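Local atomic coordinates of putative amidohydrolase (Unidentified, PDB entry 3FEQ), a protein that probably acts as a zinc-dependent prolidase of the amidohydrolase superfamily, hydrolysing dipeptides that end in proline. Residues A70-A73 and V77-T80; D144-P147 and E153-S156; I164-D169 and R179-K184. One frame throughout, in Å; residues are numbered along the deposited sequence.

Contact 1 of 3, residues A70-A73 and V77-T80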
ATOM      1  N   ALA C  70      19.776   4.747  26.930  1.00 42.40           N
ATOM      2  CA  ALA C  70      20.720   3.659  26.691  1.00 39.16           C
ATOM      3  C   ALA C  70      20.923   2.811  27.944  1.00 40.01           C
ATOM      4  O   ALA C  70      21.952   2.909  28.621  1.00 40.20           O
ATOM      5  CB  ALA C  70      22.044   4.213  26.200  1.00 38.22           C
ATOM      6  N   SER C  71      19.940   1.971  28.245  1.00 39.57           N
ATOM      7  CA  SER C  71      19.973   1.190  29.468  1.00 41.93           C
ATOM      8  C   SER C  71      20.787  -0.094  29.344  1.00 47.19           C
ATOM      9  O   SER C  71      21.038  -0.752  30.352  1.00 54.98           O
ATOM     10  CB  SER C  71      18.563   0.881  29.954  1.00 39.91           C
ATOM     11  OG  SER C  71      17.921  -0.029  29.091  1.00 50.51           O
ATOM     12  N   ASN C  72      21.184  -0.461  28.123  1.00 48.65           N
ATOM     13  CA  ASN C  72      22.285  -1.413  27.946  1.00 52.51           C
ATOM     14  C   ASN C  72      23.224  -1.172  26.762  1.00 49.53           C
ATOM     15  O   ASN C  72      22.828  -0.596  25.756  1.00 48.38           O
ATOM     16  CB  ASN C  72      21.795  -2.862  27.998  1.00 58.11           C
ATOM     17  CG  ASN C  72      21.319  -3.362  26.672  1.00 59.29           C
ATOM     18  OD1 ASN C  72      22.082  -3.957  25.901  1.00 48.58           O
ATOM     19  ND2 ASN C  72      20.041  -3.143  26.396  1.00 67.94           N
ATOM     20  N   ALA C  73      24.457  -1.657  26.895  1.00 50.27           N
ATOM     21  CA  ALA C  73      25.590  -1.277  26.047  1.00 50.16           C
ATOM     22  C   ALA C  73      25.478  -1.715  24.588  1.00 51.70           C
ATOM     23  O   ALA C  73      26.151  -1.174  23.714  1.00 57.01           O
ATOM     24  CB  ALA C  73      26.891  -1.788  26.656  1.00 43.84           C
ATOM     25  N   VAL C  77      20.262  -4.154  20.670  1.00 49.99           N
ATOM     26  CA  VAL C  77      19.323  -4.823  21.565  1.00 51.81           C
ATOM     27  C   VAL C  77      18.604  -3.828  22.476  1.00 50.24           C
ATOM     28  O   VAL C  77      17.498  -4.092  22.940  1.00 52.31           O
ATOM     29  CB  VAL C  77      20.007  -5.962  22.380  1.00 52.40           C
ATOM     30  CG1 VAL C  77      20.437  -5.480  23.744  1.00 50.26           C
ATOM     31  CG2 VAL C  77      19.074  -7.153  22.527  1.00 54.29           C
ATOM     32  N   ASN C  78      19.218  -2.669  22.698  1.00 45.68           N
ATOM     33  CA  ASN C  78      18.539  -1.570  23.373  1.00 43.73           C
ATOM     34  C   ASN C  78      17.303  -1.111  22.607  1.00 42.27           C
ATOM     35  O   ASN C  78      16.257  -0.863  23.203  1.00 44.60           O
ATOM     36  CB  ASN C  78      19.481  -0.384  23.586  1.00 40.09           C
ATOM     37  CG  ASN C  78      19.051   0.492  24.735  1.00 41.49           C
ATOM     38  OD1 ASN C  78      19.433   0.263  25.882  1.00 52.40           O
ATOM     39  ND2 ASN C  78      18.230   1.487  24.442  1.00 33.86           N
ATOM     40  N   ALA C  79      17.428  -1.034  21.283  1.00 42.45           N
ATOM     41  CA  ALA C  79      16.324  -0.625  20.412  1.00 43.09           C
ATOM     42  C   ALA C  79      15.162  -1.627  20.421  1.00 43.29           C
ATOM     43  O   ALA C  79      14.005  -1.248  20.285  1.00 44.30           O
ATOM     44  CB  ALA C  79      16.819  -0.395  18.991  1.00 35.16           C
ATOM     45  N   THR C  80      15.469  -2.899  20.622  1.00 46.36           N
ATOM     46  CA  THR C  80      14.483  -3.952  20.431  1.00 45.40           C
ATOM     47  C   THR C  80      13.806  -4.371  21.746  1.00 48.00           C
ATOM     48  O   THR C  80      12.954  -5.254  21.757  1.00 51.00           O
ATOM     49  CB  THR C  80      15.125  -5.170  19.765  1.00 43.94           C
ATOM     50  OG1 THR C  80      16.161  -5.668  20.617  1.00 60.76           O
ATOM     51  CG2 THR C  80      15.735  -4.786  18.412  1.00 42.58           C
TER

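Contact 2 of 3, residues D144-P147 and E153-S156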
ATOM      1  N   ASP C 144      22.353   2.813  12.089  1.00 39.26           N
ATOM      2  CA  ASP C 144      21.718   1.640  11.500  1.00 40.33           C
ATOM      3  C   ASP C 144      22.316   0.388  12.114  1.00 40.76           C
ATOM      4  O   ASP C 144      23.481   0.071  11.866  1.00 45.66           O
ATOM      5  CB  ASP C 144      21.939   1.648   9.988  1.00 40.03           C
ATOM      6  CG  ASP C 144      21.000   0.718   9.242  1.00 50.37           C
ATOM      7  OD1 ASP C 144      20.311  -0.112   9.887  1.00 51.33           O
ATOM      8  OD2 ASP C 144      20.969   0.819   7.993  1.00 39.64           O
ATOM      9  N   PHE C 145      21.525  -0.319  12.919  1.00 49.40           N
ATOM     10  CA  PHE C 145      22.031  -1.451  13.716  1.00 49.47           C
ATOM     11  C   PHE C 145      21.696  -2.792  13.096  1.00 50.33           C
ATOM     12  O   PHE C 145      21.767  -3.818  13.762  1.00 62.99           O
ATOM     13  CB  PHE C 145      21.515  -1.404  15.164  1.00 51.21           C
ATOM     14  CG  PHE C 145      21.981  -0.203  15.931  1.00 57.10           C
ATOM     15  CD1 PHE C 145      23.330  -0.023  16.211  1.00 62.39           C
ATOM     16  CD2 PHE C 145      21.079   0.780  16.321  1.00 66.35           C
ATOM     17  CE1 PHE C 145      23.772   1.108  16.880  1.00 68.50           C
ATOM     18  CE2 PHE C 145      21.511   1.918  16.999  1.00 68.66           C
ATOM     19  CZ  PHE C 145      22.858   2.084  17.276  1.00 64.31           C
ATOM     20  N   ARG C 146      21.339  -2.782  11.818  1.00 48.94           N
ATOM     21  CA  ARG C 146      21.036  -4.010  11.108  1.00 46.86           C
ATOM     22  C   ARG C 146      22.314  -4.742  10.775  1.00 47.60           C
ATOM     23  O   ARG C 146      23.290  -4.124  10.366  1.00 50.64           O
ATOM     24  CB  ARG C 146      20.220  -3.730   9.847  1.00 44.20           C
ATOM     25  CG  ARG C 146      18.763  -3.407  10.150  1.00 41.90           C
ATOM     26  CD  ARG C 146      18.005  -2.989   8.910  1.00 46.43           C
ATOM     27  NE  ARG C 146      18.431  -1.678   8.425  1.00 46.93           N
ATOM     28  CZ  ARG C 146      17.865  -1.040   7.405  1.00 41.01           C
ATOM     29  NH1 ARG C 146      16.840  -1.587   6.766  1.00 31.43           N
ATOM     30  NH2 ARG C 146      18.329   0.143   7.019  1.00 45.38           N
ATOM     31  N   PRO C 147      22.328  -6.064  11.006  1.00 55.70           N
ATOM     32  CA  PRO C 147      23.525  -6.842  10.713  1.00 56.75           C
ATOM     33  C   PRO C 147      23.737  -6.935   9.205  1.00 54.82           C
ATOM     34  O   PRO C 147      22.791  -6.754   8.438  1.00 58.26           O
ATOM     35  CB  PRO C 147      23.204  -8.218  11.316  1.00 59.39           C
ATOM     36  CG  PRO C 147      21.708  -8.290  11.330  1.00 52.22           C
ATOM     37  CD  PRO C 147      21.234  -6.892  11.555  1.00 50.49           C
ATOM     38  N   GLU C 153      17.988  -6.011   4.619  1.00 78.55           N
ATOM     39  CA  GLU C 153      17.185  -4.840   4.253  1.00 81.86           C
ATOM     40  C   GLU C 153      15.672  -4.965   4.316  1.00 90.13           C
ATOM     41  O   GLU C 153      14.990  -4.678   3.330  1.00 93.96           O
ATOM     42  CB  GLU C 153      17.617  -4.277   2.901  1.00 78.19           C
ATOM     43  CG  GLU C 153      18.420  -3.002   3.020  1.00 70.68           C
ATOM     44  CD  GLU C 153      19.728  -3.193   3.769  1.00 66.31           C
ATOM     45  OE1 GLU C 153      19.694  -3.501   4.976  1.00 59.55           O
ATOM     46  OE2 GLU C 153      20.797  -3.001   3.154  1.00 76.16           O
ATOM     47  N   PRO C 154      15.130  -5.350   5.483  1.00 97.85           N
ATOM     48  CA  PRO C 154      13.688  -5.260   5.621  1.00 99.89           C
ATOM     49  C   PRO C 154      13.310  -4.027   6.433  1.00102.24           C
ATOM     50  O   PRO C 154      14.151  -3.153   6.652  1.00102.11           O
ATOM     51  CB  PRO C 154      13.358  -6.528   6.409  1.00 99.03           C
ATOM     52  CG  PRO C 154      14.626  -6.793   7.259  1.00 97.71           C
ATOM     53  CD  PRO C 154      15.747  -5.945   6.685  1.00 98.09           C
ATOM     54  N   CYS C 155      12.028  -3.917   6.771  1.00106.02           N
ATOM     55  CA  CYS C 155      11.589  -3.549   8.130  1.00112.02           C
ATOM     56  C   CYS C 155      12.006  -2.194   8.733  1.00107.40           C
ATOM     57  O   CYS C 155      13.191  -1.912   8.921  1.00109.99           O
ATOM     58  CB  CYS C 155      11.941  -4.669   9.132  1.00117.08           C
ATOM     59  SG  CYS C 155      10.603  -5.831   9.578  1.00115.20           S
ATOM     60  N   SER C 156      11.005  -1.361   9.001  1.00 98.59           N
ATOM     61  CA  SER C 156      10.705  -0.904  10.365  1.00 93.41           C
ATOM     62  C   SER C 156       9.575   0.108  10.334  1.00 92.51           C
ATOM     63  O   SER C 156       9.604   1.042   9.550  1.00 94.73           O
ATOM     64  CB  SER C 156      11.924  -0.321  11.072  1.00 88.20           C
ATOM     65  OG  SER C 156      12.516   0.669  10.263  1.00 89.32           O
TER

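Contact 3 of 3, residues I164-D169 and R179-K184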
ATOM      1  N   ILE C 164      17.941   4.665  19.651  1.00 24.19           N
ATOM      2  CA  ILE C 164      18.760   5.880  19.605  1.00 33.55           C
ATOM      3  C   ILE C 164      18.537   6.697  18.318  1.00 27.52           C
ATOM      4  O   ILE C 164      18.415   7.914  18.355  1.00 18.32           O
ATOM      5  CB  ILE C 164      20.261   5.521  19.787  1.00 35.91           C
ATOM      6  CG1 ILE C 164      20.489   4.983  21.194  1.00 39.81           C
ATOM      7  CG2 ILE C 164      21.168   6.702  19.546  1.00 24.46           C
ATOM      8  CD1 ILE C 164      19.848   5.815  22.285  1.00 36.95           C
ATOM      9  N   ALA C 165      18.434   6.012  17.187  1.00 31.89           N
ATOM     10  CA  ALA C 165      18.378   6.688  15.901  1.00 31.65           C
ATOM     11  C   ALA C 165      17.185   6.280  15.056  1.00 23.90           C
ATOM     12  O   ALA C 165      16.449   5.367  15.408  1.00 36.18           O
ATOM     13  CB  ALA C 165      19.674   6.456  15.129  1.00 26.71           C
ATOM     14  N   ARG C 166      17.001   6.986  13.946  1.00 28.42           N
ATOM     15  CA  ARG C 166      16.188   6.534  12.816  1.00 22.27           C
ATOM     16  C   ARG C 166      16.989   6.588  11.498  1.00 26.17           C
ATOM     17  O   ARG C 166      17.875   7.425  11.316  1.00 18.61           O
ATOM     18  CB  ARG C 166      14.941   7.414  12.689  1.00 22.00           C
ATOM     19  CG  ARG C 166      15.236   8.919  12.674  1.00 25.78           C
ATOM     20  CD  ARG C 166      13.960   9.756  12.678  1.00 26.86           C
ATOM     21  NE  ARG C 166      13.098   9.446  11.542  1.00 29.49           N
ATOM     22  CZ  ARG C 166      12.029  10.161  11.197  1.00 32.84           C
ATOM     23  NH1 ARG C 166      11.679  11.236  11.895  1.00 35.80           N
ATOM     24  NH2 ARG C 166      11.319   9.812  10.140  1.00 12.66           N
ATOM     25  N   VAL C 167      16.669   5.697  10.574  1.00 21.37           N
ATOM     26  CA  VAL C 167      17.293   5.730   9.274  1.00 19.37           C
ATOM     27  C   VAL C 167      16.454   6.540   8.291  1.00 26.56           C
ATOM     28  O   VAL C 167      15.289   6.242   8.048  1.00 34.79           O
ATOM     29  CB  VAL C 167      17.513   4.318   8.726  1.00 22.47           C
ATOM     30  CG1 VAL C 167      18.347   4.388   7.448  1.00 19.21           C
ATOM     31  CG2 VAL C 167      18.212   3.446   9.776  1.00 29.80           C
ATOM     32  N   VAL C 168      17.048   7.584   7.747  1.00 27.52           N
ATOM     33  CA  VAL C 168      16.429   8.343   6.676  1.00 27.35           C
ATOM     34  C   VAL C 168      17.516   8.753   5.722  1.00 30.19           C
ATOM     35  O   VAL C 168      18.613   9.121   6.132  1.00 25.39           O
ATOM     36  CB  VAL C 168      15.753   9.646   7.157  1.00 26.38           C
ATOM     37  CG1 VAL C 168      14.324   9.398   7.548  1.00 41.13           C
ATOM     38  CG2 VAL C 168      16.528  10.288   8.279  1.00 29.15           C
ATOM     39  N   ASP C 169      17.186   8.692   4.444  1.00 35.08           N
ATOM     40  CA  ASP C 169      18.106   9.042   3.397  1.00 37.18           C
ATOM     41  C   ASP C 169      17.411  10.038   2.493  1.00 37.14           C
ATOM     42  O   ASP C 169      16.168  10.057   2.406  1.00 27.24           O
ATOM     43  CB  ASP C 169      18.498   7.791   2.602  1.00 40.95           C
ATOM     44  CG  ASP C 169      19.025   6.670   3.488  1.00 49.51           C
ATOM     45  OD1 ASP C 169      20.273   6.523   3.581  1.00 46.26           O
ATOM     46  OD2 ASP C 169      18.183   5.948   4.086  1.00 37.38           O
ATOM     47  N   ARG C 179      11.611  18.303  10.267  1.00 10.56           N
ATOM     48  CA  ARG C 179      10.309  18.878  10.611  1.00 18.65           C
ATOM     49  C   ARG C 179       9.506  17.967  11.570  1.00 26.79           C
ATOM     50  O   ARG C 179       8.937  18.435  12.540  1.00 26.84           O
ATOM     51  CB  ARG C 179       9.494  19.187   9.347  1.00 21.86           C
ATOM     52  CG  ARG C 179      10.175  20.157   8.427  1.00 14.99           C
ATOM     53  CD  ARG C 179       9.346  20.508   7.212  1.00 23.36           C
ATOM     54  NE  ARG C 179      10.057  21.430   6.313  1.00 26.61           N
ATOM     55  CZ  ARG C 179       9.826  21.551   5.003  1.00 32.04           C
ATOM     56  NH1 ARG C 179       8.882  20.829   4.405  1.00 35.65           N
ATOM     57  NH2 ARG C 179      10.528  22.420   4.284  1.00 32.20           N
ATOM     58  N   GLU C 180       9.506  16.663  11.322  1.00 20.68           N
ATOM     59  CA  GLU C 180       8.837  15.725  12.206  1.00 36.83           C
ATOM     60  C   GLU C 180       9.407  15.817  13.601  1.00 34.14           C
ATOM     61  O   GLU C 180       8.658  15.813  14.585  1.00 34.57           O
ATOM     62  CB  GLU C 180       8.976  14.282  11.697  1.00 45.98           C
ATOM     63  CG  GLU C 180       8.088  13.921  10.500  1.00 48.68           C
ATOM     64  CD  GLU C 180       8.500  12.617   9.821  1.00 57.97           C
ATOM     65  OE1 GLU C 180       7.763  12.152   8.919  1.00 72.15           O
ATOM     66  OE2 GLU C 180       9.559  12.057  10.183  1.00 69.58           O
ATOM     67  N   GLU C 181      10.737  15.889  13.684  1.00 32.22           N
ATOM     68  CA  GLU C 181      11.425  15.810  14.977  1.00 32.19           C
ATOM     69  C   GLU C 181      11.187  17.066  15.782  1.00 25.69           C
ATOM     70  O   GLU C 181      10.921  17.018  16.973  1.00 39.72           O
ATOM     71  CB  GLU C 181      12.923  15.556  14.808  1.00 15.81           C
ATOM     72  CG  GLU C 181      13.297  14.094  14.473  1.00 45.94           C
ATOM     73  CD  GLU C 181      12.520  13.016  15.256  1.00 56.75           C
ATOM     74  OE1 GLU C 181      12.363  13.139  16.490  1.00 56.63           O
ATOM     75  OE2 GLU C 181      12.118  12.009  14.627  1.00 54.43           O
ATOM     76  N   ILE C 182      11.177  18.189  15.091  1.00 30.19           N
ATOM     77  CA  ILE C 182      10.876  19.457  15.717  1.00 24.51           C
ATOM     78  C   ILE C 182       9.415  19.568  16.135  1.00 18.62           C
ATOM     79  O   ILE C 182       9.124  20.042  17.233  1.00 25.14           O
ATOM     80  CB  ILE C 182      11.332  20.616  14.818  1.00 13.05           C
ATOM     81  CG1 ILE C 182      12.790  20.906  15.116  1.00 25.85           C
ATOM     82  CG2 ILE C 182      10.510  21.870  15.056  1.00  8.37           C
ATOM     83  CD1 ILE C 182      13.642  21.019  13.889  1.00 49.91           C
ATOM     84  N   GLN C 183       8.497  19.118  15.283  1.00 28.30           N
ATOM     85  CA  GLN C 183       7.098  19.038  15.697  1.00 32.02           C
ATOM     86  C   GLN C 183       6.942  18.188  16.960  1.00 30.32           C
ATOM     87  O   GLN C 183       6.290  18.628  17.899  1.00 22.21           O
ATOM     88  CB  GLN C 183       6.185  18.543  14.577  1.00 27.34           C
ATOM     89  CG  GLN C 183       4.711  18.865  14.811  1.00 40.83           C
ATOM     90  CD  GLN C 183       3.948  17.787  15.600  1.00 60.28           C
ATOM     91  OE1 GLN C 183       4.447  16.678  15.829  1.00 62.53           O
ATOM     92  NE2 GLN C 183       2.727  18.119  16.013  1.00 62.13           N
ATOM     93  N   LYS C 184       7.603  17.028  17.016  1.00 19.27           N
ATOM     94  CA  LYS C 184       7.537  16.186  18.206  1.00 29.38           C
ATOM     95  C   LYS C 184       8.193  16.824  19.429  1.00 35.97           C
ATOM     96  O   LYS C 184       8.020  16.344  20.554  1.00 44.17           O
ATOM     97  CB  LYS C 184       8.155  14.811  17.955  1.00 29.58           C
ATOM     98  CG  LYS C 184       7.376  13.923  17.008  1.00 20.14           C
ATOM     99  CD  LYS C 184       8.024  12.552  16.955  1.00 19.03           C
ATOM    100  CE  LYS C 184       8.050  11.992  15.553  1.00 44.07           C
ATOM    101  NZ  LYS C 184       9.242  11.108  15.369  1.00 49.84           N
TER

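Contact 1 of 3, residues A70-A73 and V77-T80
The side chains of N72 and N78 run past one another in opposite senses, their amide planes 39° apart, neither stacked flat nor joined amide to amide: N72 ND2 stands 3.5 Å from N78 OD1, but its N-H is badly aimed. The hydrogen bond to the oxygen of the N78 amide comes from backbone. This is a loop tied to a short helix by one asparagine, in the β/α connection that follows strand 56-66 of the amidohydrolase barrel. N72 N donates to N78 OD1 at 2.9 Å, an almost straight bond (163°) that reaches the oxygen nearly along the C=O axis; S71 N lies 3.0 Å from the same N78 OD1. On the other corner of this buried amide, ND2 donates to the carbonyls of L69 and G162. Both ends of the group are thus held, which fixes its rotation and tells its oxygen from its nitrogen. With CG opposite the backbone N (chi1 -156°), N78 reaches out from the helix to the loop. The N72 side chain lies across that of V77, with N72 OD1 against V77 CG1 and accepting a hydrogen bond from N74 N.

Contact 2 of 3, residues D144-P147 and E153-S156
R146 and E153 belong to a salt-bridge network, completed by D144, within the long irregular loop that connects strands 135-137 and 165-167 of the barrel. The case illustrates how one guanidinium can spend its edge and its face on different partners. Two of its nitrogens hold D144 side-on, each taking one carboxylate oxygen: R146 NE lies 2.9 Å from D144 OD1, which is approached through its syn lone pair, and the bond is nearly straight at 166°. R146 NH2 is likewise 2.9 Å from D144 OD2, met on the syn side but 30° out of the carboxylate plane. A bend in the arginine chain at chi3 turns NE and NH2 back toward D144, two residues earlier, and the backbone N of R146 adds a weak bond to the same D144 OD1.

The remaining nitrogen reaches segment 153-156. R146 NH1 comes within 3.1 Å of P154 O, which lies at the guanidinium edge near its plane; the N-H is poorly aimed and this hydrogen bond is weak. E153 behaves differently. Its OE1 sits over one face, toward the rim, 3.9 Å from R146 NH1, with the carboxylate turned 53° against the guanidinium. No N-H points at it, and the attraction is a long salt bridge of charges alone. Placed between two acids, the arginine probably helps offset their mutual repulsion.

D144 OD2 has a further partner in G140 N, and E153 packs against Q183 of a second subunit. The whole is a side-on, two-nitrogen arginine-carboxylate pair within a surface β/α loop of the barrel, extended by the long charge contact to E153 into a three-residue salt-bridge network.

Contact 3 of 3, residues I164-D169 and R179-K184
Strand 165-167 and the helical segment 179-184 run roughly antiparallel, 148° between their directions and 12.7 Å between their axes, as expected of a barrel strand and the helix that follows it. Only a long side chain bridges such a gap, and R166 does so, carrying a salt-bridge network with E180, E181 and K184. Its guanidinium meets E180 end-on: both R166 NH1, at 2.8 Å, and R166 NH2, at 2.9 Å, converge on E180 OE2 nearly in line with its C-O bond, and the two flat groups are almost coplanar, 8° apart. Sharing one oxygen between two nitrogens leaves both hydrogen bonds bent at the hydrogen.

E181 is set differently. Its carboxylate stands 83° from the guanidinium, and E181 OE2 offers its anti lone pair to R166 NH1 at 2.9 Å, a chain folded at chi2 turning the acid round to do so. K184 NZ reaches the same E181 OE2 from above the carboxylate plane, at 3.1 Å. That oxygen is shared by two cations, R166 NH1 and K184 NZ, 4.2 Å from each other, and probably eases their repulsion.

The arginine chain lies against L136 of the adjacent parallel strand 135-137, A177 of helix 171-184 and F159 of a loop, while E181 rests on I189 of strand 189-192, the next along the chain.

The three contacts follow one another along the chain without overlapping. Contact 1 lies closer to the metal centre than contact 3: the side chain of A70 is about 8 Å from a bound zinc ion, whereas the side chain of R166 is about 14 Å from a bound zinc ion. Contacts 2 and 3 touch directly, D144 CG packing on V167 CG2 at 3.9 Å; strand 165-167 thus serves both, with R166 going to the helix and V167 packing on D144. Contact 1 stays apart, its nearest atoms about 5 Å from each of the others. Contacts 2 and 3 also meet between subunits, where Q183 NE2 bonds to P147 O of a neighbouring subunit.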